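Local atomic coordinates of hemoglobin chain d1 (Lumbricus terrestris, PDB entry 1X9F), a protein that binds heme and probably carries oxygen, the heme here holding carbon monoxide. Residues A84-L87 with A88-V92; H62-R65 with V66-G69; R48-G51 with D52-Y55. One frame throughout, in Å; residues are numbered along the deposited sequence.

Overall arrangement
All three contacts bear on heme. Contact 2 (62-65 with 66-69) lies on the distal side of the heme that carries carbon monoxide, and contact 3 (48-51 with 52-55) reaches a propionate of that same heme. Their centres are about 14 Å apart, and they touch, for example where R65 NH2 comes within 4.2 Å of V49 CG1. Contact 1 (84-87 with 88-92) sits on the next helix, its centre about 15 Å from that of contact 2 and its nearest atoms about 5 Å away. There L90 faces the carbon monoxide heme, whereas H89 meets a second heme. Contacts 1 and 3 are farther apart, about 12 Å between nearest atoms.

Contact 1: residues A84-L87 with A88-V92; sequences AAQL and AHLKV. With HEM (protoporphyrin IX containing Fe), chain M.
Residues A84-L87 run straight into A88-V92 as consecutive turns of helix 80-95, the proximal helix of the globin fold, which also carries H94, the axial ligand of the heme iron. Four successive i to i+4 backbone bonds define the segment. A88 N donates to A84 O at 3.0 Å and H89 N to A85 O at the same length; L90 N then reaches Q86 O, and K91 N reaches L87 O, each at 2.9 Å.

The side-chain contact along the helix is between Q86 and L90, the amide lying against a leucine methyl. The Q86 chain bends at chi2 (61°), which swings its amide forward, toward the next turn, until NE2 lies 3.8 Å from L90 CD1. Its OE1 is hydrogen-bonded to a basic side chain on the chain of another protein. L87 and L90 look inward: both touch T73 on helix 57-75 and I139 on helix 125-139, and L90 also touches the heme in the pocket of this chain.

The polar contact is made on another side of the helix. H89 has CG anti to its backbone N (chi1 -177°), which carries the imidazole off the helix toward a second heme, one lying outside this chain's own pocket. A propionate of that heme meets the ring at its edge, in plane, and NE2 donates to O1A at 2.8 Å, with an N-H...O angle of 160°.

Contact 2: residues H62-R65 with V66-G69; sequences HSQR and VLSG. With HEM (protoporphyrin IX containing Fe), chain T; CMO (carbon monoxide), chain U.
H62 and V66 sit one helical turn apart on helix 57-75, joined first by the bond from V66 N to H62 O (3.0 Å). From there the H62 side chain heads for the heme. Its CB packs 3.9 Å from V49 CB of the preceding loop. With chi1 at 168°, CG swings away from the backbone N, and the imidazole comes to stand over the distal face of the porphyrin, its edge turned toward the macrocycle. V66 CG2 covers one face of the ring as a CH-pi contact, 3.9 Å from the centroid and 22° off the normal. The rings of F46 and F59 meet it as well, at a slant. Along the rim, ND1 is 3.8 Å from the propionate carbon CBD of the heme, while CE1 comes to 3.4 Å from C4D of the macrocycle.

This is the distal histidine arrangement of the globin fold, across the heme from H94. At the tip, NE2 donates to the oxygen of carbon monoxide at 2.7 Å, through a bent bond with an N-H...O angle of 132°. V66 lines the same pocket, its CG1 3.9 Å from heme C1B. R65 turns toward the heme periphery: its CD lies 3.7 Å from propionate O1A, one face of its guanidinium rests over H62 CA, and NH1 is hydrogen-bonded to a polar side chain on the chain of another protein.

Contact 3: residues R48-G51 with D52-Y55; sequences RVRG and DNIY. With HEM (protoporphyrin IX containing Fe), chain T.
R50 and D52 are brought together by two torsions: the arginine chain folds at chi3 (62°), and D52 holds CG between its backbone N and carbonyl carbon (chi1 54°), so that the guanidinium and the carboxylate converge beside the turn. The salt bridge runs from R50 NH1 to D52 OD2 at 3.2 Å, with OD2 almost as near to NH2 and the two planes 61° apart. N53 lies alongside R50, with its CB over one face of the guanidinium, 3.8 Å from NH2.

The backbone here makes a type I beta turn from R50 to N53. N53 N donates to R50 O at 3.2 Å, from above the carbonyl plane. An Asx turn follows, Y55 N bonding weakly to N53 OD1 at 3.1 Å. The segment belongs to the loop between helices 21-38 and 57-75 of the globin fold. At its far end the Y55 ring meets F123 of a second subunit edge-to-face.

At the near end R48 reaches a heme propionate with two weak bonds, NH2 to O1D at 2.6 Å and NE to O2D at 3.2 Å, while V49 CG1 sits over the guanidinium centre. R48 probably offsets part of the negative charge at the heme edge, where the chain of another protein also hydrogen-bonds the heme. D52 would neutralise much of the charge of R50, which also has a long, weak ion pair with E58.

Contact 1: residues A84-L87 with A88-V92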
loop_
_atom_site.group_PDB
_atom_site.type_symbol
_atom_site.label_atom_id
_atom_site.label_comp_id
_atom_site.label_asym_id
_atom_site.label_seq_id
_atom_site.Cartn_x
_atom_site.Cartn_y
_atom_site.Cartn_z
ATOM N N ALA D 84 -35.754 11.249 -13.847
ATOM C CA ALA D 84 -36.139 11.672 -15.198
ATOM C C ALA D 84 -35.742 13.130 -15.458
ATOM O O ALA D 84 -35.099 13.440 -16.472
ATOM C CB ALA D 84 -37.633 11.455 -15.435
ATOM N N ALA D 85 -36.092 14.011 -14.525
ATOM C CA ALA D 85 -35.739 15.426 -14.638
ATOM C C ALA D 85 -34.230 15.669 -14.677
ATOM O O ALA D 85 -33.752 16.453 -15.505
ATOM C CB ALA D 85 -36.377 16.223 -13.506
ATOM N N GLN D 86 -33.488 15.007 -13.788
ATOM C CA GLN D 86 -32.043 15.196 -13.711
ATOM C C GLN D 86 -31.372 14.697 -14.978
ATOM O O GLN D 86 -30.465 15.346 -15.499
ATOM C CB GLN D 86 -31.452 14.498 -12.480
ATOM C CG GLN D 86 -29.941 14.684 -12.313
ATOM C CD GLN D 86 -29.538 16.138 -12.136
ATOM O OE1 GLN D 86 -30.329 16.957 -11.668
ATOM N NE2 GLN D 86 -28.303 16.460 -12.503
ATOM N N LEU D 87 -31.813 13.550 -15.478
ATOM C CA LEU D 87 -31.212 13.004 -16.687
ATOM C C LEU D 87 -31.473 13.909 -17.890
ATOM O O LEU D 87 -30.582 14.111 -18.717
ATOM C CB LEU D 87 -31.688 11.574 -16.952
ATOM C CG LEU D 87 -31.295 10.490 -15.939
ATOM C CD1 LEU D 87 -31.846 9.144 -16.388
ATOM C CD2 LEU D 87 -29.782 10.408 -15.726
ATOM N N ALA D 88 -32.688 14.448 -17.982
ATOM C CA ALA D 88 -33.026 15.412 -19.027
ATOM C C ALA D 88 -32.092 16.627 -18.956
ATOM O O ALA D 88 -31.597 17.107 -19.983
ATOM C CB ALA D 88 -34.486 15.836 -18.917
ATOM N N HIS D 89 -31.848 17.095 -17.730
ATOM C CA HIS D 89 -31.010 18.260 -17.453
ATOM C C HIS D 89 -29.578 18.013 -17.891
ATOM O O HIS D 89 -28.952 18.875 -18.508
ATOM C CB HIS D 89 -31.049 18.568 -15.955
ATOM C CG HIS D 89 -30.290 19.795 -15.554
ATOM N ND1 HIS D 89 -30.910 21.005 -15.326
ATOM C CD2 HIS D 89 -28.975 19.991 -15.297
ATOM C CE1 HIS D 89 -30.006 21.898 -14.967
ATOM N NE2 HIS D 89 -28.824 21.310 -14.943
ATOM N N LEU D 90 -29.066 16.832 -17.565
ATOM C CA LEU D 90 -27.712 16.464 -17.934
ATOM C C LEU D 90 -27.592 16.321 -19.440
ATOM O O LEU D 90 -26.559 16.659 -20.027
ATOM C CB LEU D 90 -27.301 15.172 -17.237
ATOM C CG LEU D 90 -26.677 15.390 -15.860
ATOM C CD1 LEU D 90 -26.727 14.100 -15.066
ATOM C CD2 LEU D 90 -25.241 15.891 -15.992
ATOM N N LYS D 91 -28.661 15.825 -20.057
ATOM C CA LYS D 91 -28.685 15.672 -21.496
ATOM C C LYS D 91 -28.571 17.020 -22.207
ATOM O O LYS D 91 -27.756 17.160 -23.123
ATOM C CB LYS D 91 -29.933 14.924 -21.952
ATOM C CG LYS D 91 -29.836 14.477 -23.391
ATOM C CD LYS D 91 -31.029 13.669 -23.820
ATOM C CE LYS D 91 -30.902 13.314 -25.289
ATOM N NZ LYS D 91 -32.076 12.533 -25.762
ATOM N N VAL D 92 -29.369 18.002 -21.783
ATOM C CA VAL D 92 -29.272 19.365 -22.322
ATOM C C VAL D 92 -27.816 19.803 -22.317
ATOM O O VAL D 92 -27.312 20.362 -23.297
ATOM C CB VAL D 92 -30.079 20.390 -21.482
ATOM C CG1 VAL D 92 -29.859 21.820 -21.990
ATOM C CG2 VAL D 92 -31.562 20.049 -21.485
HETATM C CHA HEM M . -29.044 26.988 -10.562
HETATM C CHB HEM M . -25.720 26.050 -7.090
HETATM C CHC HEM M . -27.062 30.119 -4.750
HETATM C CHD HEM M . -30.238 31.194 -8.333
HETATM C C1A HEM M . -27.982 26.323 -9.781
HETATM C C2A HEM M . -27.405 25.116 -10.182
HETATM C C3A HEM M . -26.412 24.807 -9.157
HETATM C C4A HEM M . -26.575 25.955 -8.265
HETATM C CMA HEM M . -25.455 23.639 -9.045
HETATM C CAA HEM M . -27.700 24.259 -11.383
HETATM C CBA HEM M . -26.794 24.691 -12.534
HETATM C CGA HEM M . -27.193 23.814 -13.690
HETATM O O1A HEM M . -26.718 22.661 -13.762
HETATM O O2A HEM M . -27.996 24.275 -14.527
HETATM C C1B HEM M . -25.784 27.130 -6.119
HETATM C C2B HEM M . -24.968 27.130 -4.994
HETATM C C3B HEM M . -25.380 28.289 -4.423
HETATM C C4B HEM M . -26.386 28.874 -5.141
HETATM C CMB HEM M . -23.888 26.163 -4.529
HETATM C CAB HEM M . -24.926 28.765 -3.268
HETATM C CBB HEM M . -24.460 29.099 -2.017
HETATM C C1C HEM M . -28.087 30.807 -5.553
HETATM C C2C HEM M . -28.644 32.023 -5.170
HETATM C C3C HEM M . -29.525 32.286 -6.189
HETATM C C4C HEM M . -29.435 31.254 -7.098
HETATM C CMC HEM M . -28.359 32.859 -3.944
HETATM C CAC HEM M . -30.381 33.494 -6.310
HETATM C CBC HEM M . -31.641 33.543 -5.848
HETATM C C1D HEM M . -30.194 30.096 -9.319
HETATM C C2D HEM M . -31.004 30.097 -10.453
HETATM C C3D HEM M . -30.693 28.923 -11.108
HETATM C C4D HEM M . -29.664 28.293 -10.257
HETATM C CMD HEM M . -31.996 31.156 -10.876
HETATM C CAD HEM M . -31.243 28.395 -12.407
HETATM C CBD HEM M . -32.360 27.406 -12.134
HETATM C CGD HEM M . -32.747 26.832 -13.476
HETATM O O1D HEM M . -33.535 27.479 -14.210
HETATM O O2D HEM M . -32.242 25.730 -13.802
HETATM N NA HEM M . -27.502 26.867 -8.634
HETATM N NB HEM M . -26.676 28.162 -6.246
HETATM N NC HEM M . -28.550 30.295 -6.727
HETATM N ND HEM M . -29.373 29.017 -9.159
HETATM FE FE HEM M . -28.051 28.575 -7.683
#

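Contact 2: residues H62-R65 with V66-G69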
loop_
_atom_site.group_PDB
_atom_site.type_symbol
_atom_site.label_atom_id
_atom_site.label_comp_id
_atom_site.label_asym_id
_atom_site.label_seq_id
_atom_site.Cartn_x
_atom_site.Cartn_y
_atom_site.Cartn_z
ATOM N N HIS D 62 -13.628 20.416 -13.778
ATOM C CA HIS D 62 -14.549 19.677 -14.645
ATOM C C HIS D 62 -14.755 18.240 -14.142
ATOM O O HIS D 62 -15.888 17.788 -13.972
ATOM C CB HIS D 62 -14.066 19.672 -16.102
ATOM C CG HIS D 62 -14.808 18.706 -16.967
ATOM N ND1 HIS D 62 -16.104 18.931 -17.382
ATOM C CD2 HIS D 62 -14.460 17.493 -17.455
ATOM C CE1 HIS D 62 -16.514 17.906 -18.104
ATOM N NE2 HIS D 62 -15.539 17.017 -18.160
ATOM N N SER D 63 -13.655 17.538 -13.889
ATOM C CA SER D 63 -13.687 16.181 -13.342
ATOM C C SER D 63 -14.595 16.069 -12.107
ATOM O O SER D 63 -15.453 15.186 -12.032
ATOM C CB SER D 63 -12.259 15.740 -13.010
ATOM O OG SER D 63 -12.236 14.610 -12.160
ATOM N N GLN D 64 -14.400 16.983 -11.161
ATOM C CA GLN D 64 -15.186 17.030 -9.935
ATOM C C GLN D 64 -16.657 17.296 -10.206
ATOM O O GLN D 64 -17.523 16.707 -9.555
ATOM C CB GLN D 64 -14.615 18.076 -8.974
ATOM C CG GLN D 64 -13.292 17.666 -8.374
ATOM C CD GLN D 64 -13.339 16.259 -7.829
ATOM O OE1 GLN D 64 -12.920 15.313 -8.498
ATOM N NE2 GLN D 64 -13.867 16.109 -6.619
ATOM N N ARG D 65 -16.935 18.172 -11.171
ATOM C CA ARG D 65 -18.311 18.446 -11.591
ATOM C C ARG D 65 -18.984 17.190 -12.132
ATOM O O ARG D 65 -20.178 16.978 -11.896
ATOM C CB ARG D 65 -18.375 19.577 -12.626
ATOM C CG ARG D 65 -18.179 20.960 -12.027
ATOM C CD ARG D 65 -18.599 22.110 -12.929
ATOM N NE ARG D 65 -17.731 22.261 -14.099
ATOM C CZ ARG D 65 -16.555 22.887 -14.105
ATOM N NH1 ARG D 65 -16.063 23.432 -12.996
ATOM N NH2 ARG D 65 -15.860 22.958 -15.232
ATOM N N VAL D 66 -18.222 16.356 -12.836
ATOM C CA VAL D 66 -18.745 15.103 -13.383
ATOM C C VAL D 66 -19.082 14.104 -12.293
ATOM O O VAL D 66 -20.174 13.545 -12.289
ATOM C CB VAL D 66 -17.733 14.442 -14.315
ATOM C CG1 VAL D 66 -18.273 13.098 -14.836
ATOM C CG2 VAL D 66 -17.389 15.382 -15.439
ATOM N N LEU D 67 -18.139 13.868 -11.385
ATOM C CA LEU D 67 -18.362 12.926 -10.299
ATOM C C LEU D 67 -19.520 13.373 -9.410
ATOM O O LEU D 67 -20.313 12.541 -8.953
ATOM C CB LEU D 67 -17.090 12.736 -9.468
ATOM C CG LEU D 67 -15.953 11.840 -9.986
ATOM C CD1 LEU D 67 -16.463 10.504 -10.525
ATOM C CD2 LEU D 67 -15.128 12.541 -11.055
ATOM N N SER D 68 -19.617 14.681 -9.173
ATOM C CA SER D 68 -20.718 15.223 -8.374
ATOM C C SER D 68 -22.038 14.977 -9.098
ATOM O O SER D 68 -23.066 14.728 -8.468
ATOM C CB SER D 68 -20.518 16.718 -8.089
ATOM O OG SER D 68 -21.631 17.252 -7.361
ATOM N N GLY D 69 -21.992 15.041 -10.429
ATOM C CA GLY D 69 -23.152 14.754 -11.275
ATOM C C GLY D 69 -23.573 13.300 -11.184
ATOM O O GLY D 69 -24.757 12.992 -11.010
HETATM C CHA HEM T . -19.905 18.616 -18.759
HETATM C CHB HEM T . -21.876 14.998 -16.166
HETATM C CHC HEM T . -20.130 11.704 -19.338
HETATM C CHD HEM T . -18.476 15.404 -22.127
HETATM C C1A HEM T . -20.544 17.864 -17.684
HETATM C C2A HEM T . -21.044 18.551 -16.594
HETATM C C3A HEM T . -21.652 17.516 -15.760
HETATM C C4A HEM T . -21.393 16.313 -16.577
HETATM C CMA HEM T . -22.354 17.663 -14.431
HETATM C CAA HEM T . -20.921 20.023 -16.319
HETATM C CBA HEM T . -22.171 20.822 -16.618
HETATM C CGA HEM T . -21.831 22.221 -16.148
HETATM O O1A HEM T . -21.727 22.455 -14.921
HETATM O O2A HEM T . -21.655 23.097 -17.019
HETATM C C1B HEM T . -21.577 13.740 -16.843
HETATM C C2B HEM T . -21.952 12.530 -16.285
HETATM C C3B HEM T . -21.428 11.669 -17.193
HETATM C C4B HEM T . -20.815 12.343 -18.213
HETATM C CMB HEM T . -22.728 12.228 -15.017
HETATM C CAB HEM T . -21.602 10.365 -17.045
HETATM C CBB HEM T . -21.996 9.077 -16.897
HETATM C C1C HEM T . -19.462 12.462 -20.407
HETATM C C2C HEM T . -18.824 11.806 -21.443
HETATM C C3C HEM T . -18.376 12.835 -22.219
HETATM C C4C HEM T . -18.716 14.038 -21.602
HETATM C CMC HEM T . -18.681 10.319 -21.698
HETATM C CAC HEM T . -17.585 12.533 -23.450
HETATM C CBC HEM T . -17.348 13.502 -24.449
HETATM C C1D HEM T . -18.768 16.688 -21.452
HETATM C C2D HEM T . -18.368 17.924 -21.971
HETATM C C3D HEM T . -18.752 18.857 -21.033
HETATM C C4D HEM T . -19.392 18.034 -19.996
HETATM C CMD HEM T . -17.663 18.184 -23.278
HETATM C CAD HEM T . -18.618 20.359 -21.054
HETATM C CBD HEM T . -17.274 20.818 -20.498
HETATM C CGD HEM T . -17.316 22.328 -20.538
HETATM O O1D HEM T . -18.106 22.928 -19.776
HETATM O O2D HEM T . -16.564 22.915 -21.342
HETATM N NA HEM T . -20.751 16.529 -17.751
HETATM N NB HEM T . -20.872 13.677 -18.008
HETATM N NC HEM T . -19.443 13.824 -20.479
HETATM N ND HEM T . -19.377 16.713 -20.246
HETATM FE FE HEM T . -20.133 15.186 -19.144
HETATM C C CMO U . -18.111 14.805 -18.168
HETATM O O CMO U . -16.903 14.811 -18.737
#

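Contact 3: residues R48-G51 with D52-Y55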
loop_
_atom_site.group_PDB
_atom_site.type_symbol
_atom_site.label_atom_id
_atom_site.label_comp_id
_atom_site.label_asym_id
_atom_site.label_seq_id
_atom_site.Cartn_x
_atom_site.Cartn_y
_atom_site.Cartn_z
ATOM N N ARG D 48 -12.460 23.426 -23.758
ATOM C CA ARG D 48 -12.713 24.545 -22.856
ATOM C C ARG D 48 -12.240 24.268 -21.421
ATOM O O ARG D 48 -12.101 25.193 -20.621
ATOM C CB ARG D 48 -14.211 24.889 -22.877
ATOM C CG ARG D 48 -14.569 26.357 -22.618
ATOM C CD ARG D 48 -14.835 26.718 -21.146
ATOM N NE ARG D 48 -15.978 26.000 -20.571
ATOM C CZ ARG D 48 -16.280 25.956 -19.272
ATOM N NH1 ARG D 48 -15.529 26.588 -18.377
ATOM N NH2 ARG D 48 -17.344 25.271 -18.864
ATOM N N VAL D 49 -11.976 23.004 -21.095
ATOM C CA VAL D 49 -11.601 22.638 -19.727
ATOM C C VAL D 49 -10.198 22.031 -19.597
ATOM O O VAL D 49 -9.925 21.303 -18.642
ATOM C CB VAL D 49 -12.659 21.702 -19.068
ATOM C CG1 VAL D 49 -14.002 22.416 -18.915
ATOM C CG2 VAL D 49 -12.820 20.394 -19.856
ATOM N N ARG D 50 -9.316 22.343 -20.547
ATOM C CA ARG D 50 -7.948 21.795 -20.591
ATOM C C ARG D 50 -7.913 20.261 -20.573
ATOM O O ARG D 50 -7.367 19.645 -19.655
ATOM C CB ARG D 50 -7.066 22.384 -19.477
ATOM C CG ARG D 50 -6.897 23.902 -19.562
ATOM C CD ARG D 50 -5.792 24.475 -18.673
ATOM N NE ARG D 50 -4.423 24.017 -18.971
ATOM C CZ ARG D 50 -3.891 23.806 -20.184
ATOM N NH1 ARG D 50 -4.590 24.010 -21.301
ATOM N NH2 ARG D 50 -2.633 23.394 -20.280
ATOM N N GLY D 51 -8.506 19.661 -21.602
ATOM C CA GLY D 51 -8.513 18.210 -21.758
ATOM C C GLY D 51 -7.145 17.682 -22.138
ATOM O O GLY D 51 -6.883 16.484 -22.032
ATOM N N ASP D 52 -6.270 18.587 -22.578
ATOM C CA ASP D 52 -4.901 18.243 -22.963
ATOM C C ASP D 52 -4.009 18.097 -21.738
ATOM O O ASP D 52 -2.894 17.570 -21.823
ATOM C CB ASP D 52 -4.329 19.339 -23.864
ATOM C CG ASP D 52 -4.439 20.721 -23.236
ATOM O OD1 ASP D 52 -5.555 21.280 -23.221
ATOM O OD2 ASP D 52 -3.466 21.323 -22.731
ATOM N N ASN D 53 -4.493 18.595 -20.602
ATOM C CA ASN D 53 -3.772 18.514 -19.342
ATOM C C ASN D 53 -4.734 18.204 -18.203
ATOM O O ASN D 53 -5.278 19.109 -17.566
ATOM C CB ASN D 53 -3.029 19.822 -19.073
ATOM C CG ASN D 53 -2.189 19.769 -17.815
ATOM O OD1 ASN D 53 -2.199 18.782 -17.079
ATOM N ND2 ASN D 53 -1.451 20.840 -17.560
ATOM N N ILE D 54 -4.941 16.920 -17.948
ATOM C CA ILE D 54 -5.939 16.490 -16.971
ATOM C C ILE D 54 -5.472 16.746 -15.538
ATOM O O ILE D 54 -6.243 16.614 -14.584
ATOM C CB ILE D 54 -6.285 15.011 -17.187
ATOM C CG1 ILE D 54 -5.014 14.165 -17.133
ATOM C CG2 ILE D 54 -6.988 14.824 -18.537
ATOM C CD1 ILE D 54 -5.260 12.708 -16.892
ATOM N N TYR D 55 -4.204 17.117 -15.401
ATOM C CA TYR D 55 -3.626 17.443 -14.107
ATOM C C TYR D 55 -3.764 18.917 -13.778
ATOM O O TYR D 55 -3.305 19.362 -12.722
ATOM C CB TYR D 55 -2.148 17.073 -14.083
ATOM C CG TYR D 55 -1.915 15.605 -14.219
ATOM C CD1 TYR D 55 -1.871 15.007 -15.473
ATOM C CD2 TYR D 55 -1.751 14.805 -13.094
ATOM C CE1 TYR D 55 -1.666 13.653 -15.608
ATOM C CE2 TYR D 55 -1.543 13.447 -13.216
ATOM C CZ TYR D 55 -1.501 12.878 -14.476
ATOM O OH TYR D 55 -1.292 11.525 -14.605
HETATM C CHA HEM T . -19.905 18.616 -18.759
HETATM C CHB HEM T . -21.876 14.998 -16.166
HETATM C CHC HEM T . -20.130 11.704 -19.338
HETATM C CHD HEM T . -18.476 15.404 -22.127
HETATM C C1A HEM T . -20.544 17.864 -17.684
HETATM C C2A HEM T . -21.044 18.551 -16.594
HETATM C C3A HEM T . -21.652 17.516 -15.760
HETATM C C4A HEM T . -21.393 16.313 -16.577
HETATM C CMA HEM T . -22.354 17.663 -14.431
HETATM C CAA HEM T . -20.921 20.023 -16.319
HETATM C CBA HEM T . -22.171 20.822 -16.618
HETATM C CGA HEM T . -21.831 22.221 -16.148
HETATM O O1A HEM T . -21.727 22.455 -14.921
HETATM O O2A HEM T . -21.655 23.097 -17.019
HETATM C C1B HEM T . -21.577 13.740 -16.843
HETATM C C2B HEM T . -21.952 12.530 -16.285
HETATM C C3B HEM T . -21.428 11.669 -17.193
HETATM C C4B HEM T . -20.815 12.343 -18.213
HETATM C CMB HEM T . -22.728 12.228 -15.017
HETATM C CAB HEM T . -21.602 10.365 -17.045
HETATM C CBB HEM T . -21.996 9.077 -16.897
HETATM C C1C HEM T . -19.462 12.462 -20.407
HETATM C C2C HEM T . -18.824 11.806 -21.443
HETATM C C3C HEM T . -18.376 12.835 -22.219
HETATM C C4C HEM T . -18.716 14.038 -21.602
HETATM C CMC HEM T . -18.681 10.319 -21.698
HETATM C CAC HEM T . -17.585 12.533 -23.450
HETATM C CBC HEM T . -17.348 13.502 -24.449
HETATM C C1D HEM T . -18.768 16.688 -21.452
HETATM C C2D HEM T . -18.368 17.924 -21.971
HETATM C C3D HEM T . -18.752 18.857 -21.033
HETATM C C4D HEM T . -19.392 18.034 -19.996
HETATM C CMD HEM T . -17.663 18.184 -23.278
HETATM C CAD HEM T . -18.618 20.359 -21.054
HETATM C CBD HEM T . -17.274 20.818 -20.498
HETATM C CGD HEM T . -17.316 22.328 -20.538
HETATM O O1D HEM T . -18.106 22.928 -19.776
HETATM O O2D HEM T . -16.564 22.915 -21.342
HETATM N NA HEM T . -20.751 16.529 -17.751
HETATM N NB HEM T . -20.872 13.677 -18.008
HETATM N NC HEM T . -19.443 13.824 -20.479
HETATM N ND HEM T . -19.377 16.713 -20.246
HETATM FE FE HEM T . -20.133 15.186 -19.144
#